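Arsenite methyltransferase (Chlamydomonas reinhardtii, PDB 5EVJ) probably methylates trivalent arsenic, presented as its glutathione conjugate, using S-adenosylmethionine as the methyl donor. Local coordinates at residues A59-P64 with Y99-K103; G73-P79 with L165-C170. The protein carries 15 engineered substitutions. One frame throughout, in Å; residues are numbered along the deposited sequence.

Interaction 1 (A59-P64 with Y99-K103); sequences ALADVP and YVAAK
The side chains of Tyr99 and Pro64 cross at about a right angle, and the CD2–CE2 side of the aromatic ring receives the proline's CD, which lies 3.6 Å from Tyr99 CD2. Pro64 CG continues the contact at Tyr99 CE2, while Val63 CG1 comes near CD2 from the same segment; Pro64 CD and Val63 CG1 both approach the ring obliquely. Outside the two segments, the Tyr131 ring of helix 128-135, which Pro64 also touches, meets Tyr99 with its plane turned by about 30°, and the phenol OH is hydrogen-bonded to Ala124 O, which holds the hydroxyl end of the ring in place. Val63 divides its branches: with CG1 anti to the backbone N (chi1 167°), CG2 is left to rest 4.0 Å from Tyr99 CB. Three residues earlier, within helix 54-61, Leu60 CB leaves its backbone away from helix 96-104, yet the chain turns so that Leu60 CD1 reaches Val100 CG2 at 3.4 Å. Ala59 CB points into the interface, 3.6 Å from Lys103 CD, with Val100 CG1 at 4.2 Å. The lysine is extended as far as CE and bends only at chi4, beyond the touching CD. The contact is purely apolar and joins the end of helix 54-61 and the loop after it to the helix following the first strand of a Rossmann-like methyltransferase domain.

Interaction 2 (G73-P79 with L165-C170); sequences GCGNPIP and LVISNC
A disulfide ties the loop leading towards strand 86-90 to the end of strand 163-169, a central strand of the methyltransferase sheet. Cys74 SG and Cys170 SG are bonded at 2.0 Å with a chi3 of 114°, although the loop around Cys74 is poorly ordered. Next to it, Asn169 turns its amide to the loop backbone: CG stands anti to the backbone N (chi1 -167°), and ND2 donates to Gly75 O at 2.8 Å. That bond is bent, 138° at the hydrogen, with the donor well above the carbonyl plane. Asp97 accepts a second bond from the same ND2, and Arg96 also donates to Gly75 O, so helix 96-104 shares in holding both groups. The Pro77 ring crosses the Asn169 side chain at about a right angle, its CD 3.5 Å from Asn169 ND2. Farther along, Ile167 sends CG2 to Pro77 O at 3.6 Å and CD1 to Ile78 CG1 at 4.1 Å. Pro79 CG ends the row 3.8 Å from Leu165 CD1, the two side chains running past each other in opposite directions. The segments run roughly antiparallel, and the loop lies over one face of the parallel strands of a Rossmann-like methyltransferase fold.

The two contacts illustrate how segments 59-64 and 73-79, which come before strand 86-90 in the chain, engage helix 96-104 and strand 163-169. Their centres lie 14 Å apart, and the segments alternate along the sequence. They meet at Val100, whose CG1 is 3.7 Å from Ile78 CD1: CG2 of the valine meets Leu60 in interaction 1, while CG1 lies between Ala59 and Ile78, the isoleucine that interaction 2 sets against Ile167. Leu60 CD2 adds a looser touch, 4.2 Å from Asn76 OD1. Helix 96-104, which touches both loops, follows the glycine-rich turn (Gly93, Gly95) after strand 86-90; in related methyltransferases this turn lies at the S-adenosylmethionine site, and it probably does so here.

Interaction 1 (A59-P64 with Y99-K103)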
loop_
_atom_site.group_PDB
_atom_site.type_symbol
_atom_site.label_atom_id
_atom_site.label_comp_id
_atom_site.label_asym_id
_atom_site.label_seq_id
_atom_site.Cartn_x
_atom_site.Cartn_y
_atom_site.Cartn_z
ATOM N N ALA A 59 13.253 -10.258 -8.010
ATOM C CA ALA A 59 12.256 -10.013 -9.067
ATOM C C ALA A 59 12.680 -8.814 -9.921
ATOM O O ALA A 59 12.554 -8.853 -11.141
ATOM C CB ALA A 59 10.864 -9.797 -8.454
ATOM N N LEU A 60 13.208 -7.774 -9.276
ATOM C CA LEU A 60 13.807 -6.603 -9.966
ATOM C C LEU A 60 14.963 -6.968 -10.919
ATOM O O LEU A 60 15.075 -6.418 -12.019
ATOM C CB LEU A 60 14.324 -5.581 -8.931
ATOM C CG LEU A 60 13.629 -4.229 -8.563
ATOM C CD1 LEU A 60 12.179 -3.996 -9.014
ATOM C CD2 LEU A 60 13.816 -3.835 -7.089
ATOM N N ALA A 61 15.843 -7.871 -10.494
ATOM C CA ALA A 61 16.994 -8.214 -11.349
ATOM C C ALA A 61 16.534 -8.501 -12.795
ATOM O O ALA A 61 17.220 -8.154 -13.738
ATOM C CB ALA A 61 17.764 -9.409 -10.794
ATOM N N ASP A 62 15.353 -9.106 -12.920
ATOM C CA ASP A 62 14.841 -9.669 -14.163
ATOM C C ASP A 62 13.827 -8.825 -14.906
ATOM O O ASP A 62 13.232 -9.350 -15.805
ATOM C CB ASP A 62 14.113 -10.983 -13.876
ATOM C CG ASP A 62 15.041 -12.122 -13.576
ATOM O OD1 ASP A 62 16.162 -12.136 -14.095
ATOM O OD2 ASP A 62 14.639 -13.017 -12.826
ATOM N N VAL A 63 13.572 -7.593 -14.458
ATOM C CA VAL A 63 12.630 -6.671 -15.064
ATOM C C VAL A 63 13.413 -5.908 -16.143
ATOM O O VAL A 63 14.523 -5.459 -15.890
ATOM C CB VAL A 63 12.102 -5.657 -13.985
ATOM C CG1 VAL A 63 11.362 -4.468 -14.594
ATOM C CG2 VAL A 63 11.211 -6.337 -12.932
ATOM N N PRO A 64 12.830 -5.730 -17.342
ATOM C CA PRO A 64 13.539 -5.064 -18.438
ATOM C C PRO A 64 14.070 -3.724 -17.996
ATOM O O PRO A 64 13.294 -2.852 -17.575
ATOM C CB PRO A 64 12.438 -4.810 -19.482
ATOM C CG PRO A 64 11.358 -5.777 -19.155
ATOM C CD PRO A 64 11.432 -6.056 -17.689
ATOM N N TYR A 99 5.398 -5.128 -12.769
ATOM C CA TYR A 99 6.187 -6.283 -13.208
ATOM C C TYR A 99 6.603 -7.076 -12.013
ATOM O O TYR A 99 6.503 -8.288 -11.988
ATOM C CB TYR A 99 7.421 -5.825 -13.981
ATOM C CG TYR A 99 7.162 -5.605 -15.477
ATOM C CD1 TYR A 99 6.042 -4.892 -15.917
ATOM C CD2 TYR A 99 8.039 -6.102 -16.455
ATOM C CE1 TYR A 99 5.788 -4.672 -17.274
ATOM C CE2 TYR A 99 7.795 -5.855 -17.836
ATOM C CZ TYR A 99 6.657 -5.174 -18.229
ATOM O OH TYR A 99 6.385 -4.930 -19.562
ATOM N N VAL A 100 6.988 -6.383 -10.948
ATOM C CA VAL A 100 7.344 -7.067 -9.750
ATOM C C VAL A 100 6.145 -7.801 -9.187
ATOM O O VAL A 100 6.247 -8.947 -8.751
ATOM C CB VAL A 100 7.878 -6.085 -8.713
ATOM C CG1 VAL A 100 8.059 -6.805 -7.375
ATOM C CG2 VAL A 100 9.163 -5.472 -9.258
ATOM N N ALA A 101 4.997 -7.137 -9.169
ATOM C CA ALA A 101 3.808 -7.818 -8.606
ATOM C C ALA A 101 3.411 -9.069 -9.447
ATOM O O ALA A 101 3.047 -10.144 -8.909
ATOM C CB ALA A 101 2.678 -6.824 -8.541
ATOM N N ALA A 102 3.482 -8.905 -10.773
ATOM C CA ALA A 102 3.100 -9.921 -11.731
ATOM C C ALA A 102 3.887 -11.173 -11.380
ATOM O O ALA A 102 3.357 -12.269 -11.406
ATOM C CB ALA A 102 3.442 -9.461 -13.121
ATOM N N LYS A 103 5.134 -11.003 -10.980
ATOM C CA LYS A 103 5.900 -12.162 -10.511
ATOM C C LYS A 103 5.427 -12.686 -9.168
ATOM O O LYS A 103 5.212 -13.904 -8.952
ATOM C CB LYS A 103 7.372 -11.824 -10.366
ATOM C CG LYS A 103 8.085 -13.052 -9.791
ATOM C CD LYS A 103 9.583 -12.889 -9.649
ATOM C CE LYS A 103 10.236 -14.246 -9.371
ATOM N NZ LYS A 103 9.652 -14.903 -8.144
#

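Interaction 2 (G73-P79 with L165-C170)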
loop_
_atom_site.group_PDB
_atom_site.type_symbol
_atom_site.label_atom_id
_atom_site.label_comp_id
_atom_site.label_asym_id
_atom_site.label_seq_id
_atom_site.Cartn_x
_atom_site.Cartn_y
_atom_site.Cartn_z
ATOM N N GLY A 73 10.104 6.371 -8.316
ATOM C CA GLY A 73 9.226 6.254 -7.178
ATOM C C GLY A 73 9.921 6.177 -5.841
ATOM O O GLY A 73 11.106 5.829 -5.736
ATOM N N CYS A 74 9.139 6.441 -4.802
ATOM C CA CYS A 74 9.642 6.508 -3.421
ATOM C C CYS A 74 9.486 5.204 -2.663
ATOM O O CYS A 74 9.136 5.204 -1.482
ATOM C CB CYS A 74 9.002 7.668 -2.628
ATOM S SG CYS A 74 7.184 7.790 -2.552
ATOM N N GLY A 75 9.761 4.086 -3.321
ATOM C CA GLY A 75 9.602 2.840 -2.617
ATOM C C GLY A 75 9.385 1.612 -3.450
ATOM O O GLY A 75 9.582 1.614 -4.673
ATOM N N ASN A 76 8.999 0.549 -2.751
ATOM C CA ASN A 76 8.786 -0.754 -3.341
ATOM C C ASN A 76 7.615 -1.366 -2.606
ATOM O O ASN A 76 7.794 -2.372 -1.905
ATOM C CB ASN A 76 10.041 -1.622 -3.193
ATOM C CG ASN A 76 11.081 -1.341 -4.281
ATOM O OD1 ASN A 76 10.801 -1.444 -5.482
ATOM N ND2 ASN A 76 12.285 -1.004 -3.865
ATOM N N PRO A 77 6.418 -0.772 -2.785
ATOM C CA PRO A 77 5.183 -1.093 -2.117
ATOM C C PRO A 77 4.469 -2.379 -2.607
ATOM O O PRO A 77 3.266 -2.357 -2.708
ATOM C CB PRO A 77 4.278 0.086 -2.517
ATOM C CG PRO A 77 4.630 0.297 -3.953
ATOM C CD PRO A 77 6.156 0.112 -3.945
ATOM N N ILE A 78 5.154 -3.483 -2.871
ATOM C CA ILE A 78 4.425 -4.758 -3.103
ATOM C C ILE A 78 4.483 -5.546 -1.801
ATOM O O ILE A 78 5.561 -5.791 -1.331
ATOM C CB ILE A 78 5.046 -5.644 -4.242
ATOM C CG1 ILE A 78 5.037 -4.921 -5.610
ATOM C CG2 ILE A 78 4.289 -6.971 -4.377
ATOM C CD1 ILE A 78 6.240 -4.001 -5.834
ATOM N N PRO A 79 3.327 -5.938 -1.223
ATOM C CA PRO A 79 3.350 -6.622 0.048
ATOM C C PRO A 79 3.704 -8.058 -0.163
ATOM O O PRO A 79 3.414 -8.588 -1.238
ATOM C CB PRO A 79 1.896 -6.590 0.540
ATOM C CG PRO A 79 1.092 -5.992 -0.536
ATOM C CD PRO A 79 1.987 -5.500 -1.626
ATOM N N LEU A 165 -5.740 -6.270 -3.696
ATOM C CA LEU A 165 -4.759 -5.316 -3.261
ATOM C C LEU A 165 -4.871 -4.186 -4.204
ATOM O O LEU A 165 -5.013 -4.402 -5.458
ATOM C CB LEU A 165 -3.290 -5.821 -3.412
ATOM C CG LEU A 165 -2.700 -6.678 -2.297
ATOM C CD1 LEU A 165 -2.670 -5.929 -0.971
ATOM C CD2 LEU A 165 -3.510 -7.988 -2.086
ATOM N N VAL A 166 -4.707 -2.970 -3.651
ATOM C CA VAL A 166 -4.505 -1.791 -4.475
ATOM C C VAL A 166 -3.195 -1.246 -4.031
ATOM O O VAL A 166 -2.989 -1.078 -2.841
ATOM C CB VAL A 166 -5.673 -0.752 -4.352
ATOM C CG1 VAL A 166 -5.326 0.514 -5.074
ATOM C CG2 VAL A 166 -6.951 -1.301 -4.986
ATOM N N ILE A 167 -2.284 -0.982 -4.972
ATOM C CA ILE A 167 -0.941 -0.477 -4.665
ATOM C C ILE A 167 -0.626 0.776 -5.492
ATOM O O ILE A 167 -1.235 1.008 -6.571
ATOM C CB ILE A 167 0.220 -1.523 -4.822
ATOM C CG1 ILE A 167 0.652 -1.639 -6.290
ATOM C CG2 ILE A 167 -0.081 -2.849 -4.077
ATOM C CD1 ILE A 167 1.609 -2.813 -6.585
ATOM N N SER A 168 0.338 1.566 -4.980
ATOM C CA SER A 168 0.647 2.856 -5.546
ATOM C C SER A 168 1.996 3.289 -5.071
ATOM O O SER A 168 2.419 2.949 -3.980
ATOM C CB SER A 168 -0.358 3.912 -5.096
ATOM O OG SER A 168 -0.349 5.003 -5.998
ATOM N N ASN A 169 2.674 4.105 -5.873
ATOM C CA ASN A 169 4.012 4.508 -5.483
ATOM C C ASN A 169 4.231 5.984 -5.792
ATOM O O ASN A 169 4.538 6.345 -6.943
ATOM C CB ASN A 169 5.014 3.593 -6.163
ATOM C CG ASN A 169 6.408 3.725 -5.591
ATOM O OD1 ASN A 169 6.721 4.716 -4.932
ATOM N ND2 ASN A 169 7.281 2.749 -5.882
ATOM N N CYS A 170 3.981 6.845 -4.796
ATOM C CA CYS A 170 4.306 8.276 -4.877
ATOM C C CYS A 170 3.657 8.966 -6.006
ATOM O O CYS A 170 4.354 9.689 -6.714
ATOM C CB CYS A 170 5.811 8.471 -5.106
ATOM S SG CYS A 170 6.720 9.312 -3.791
#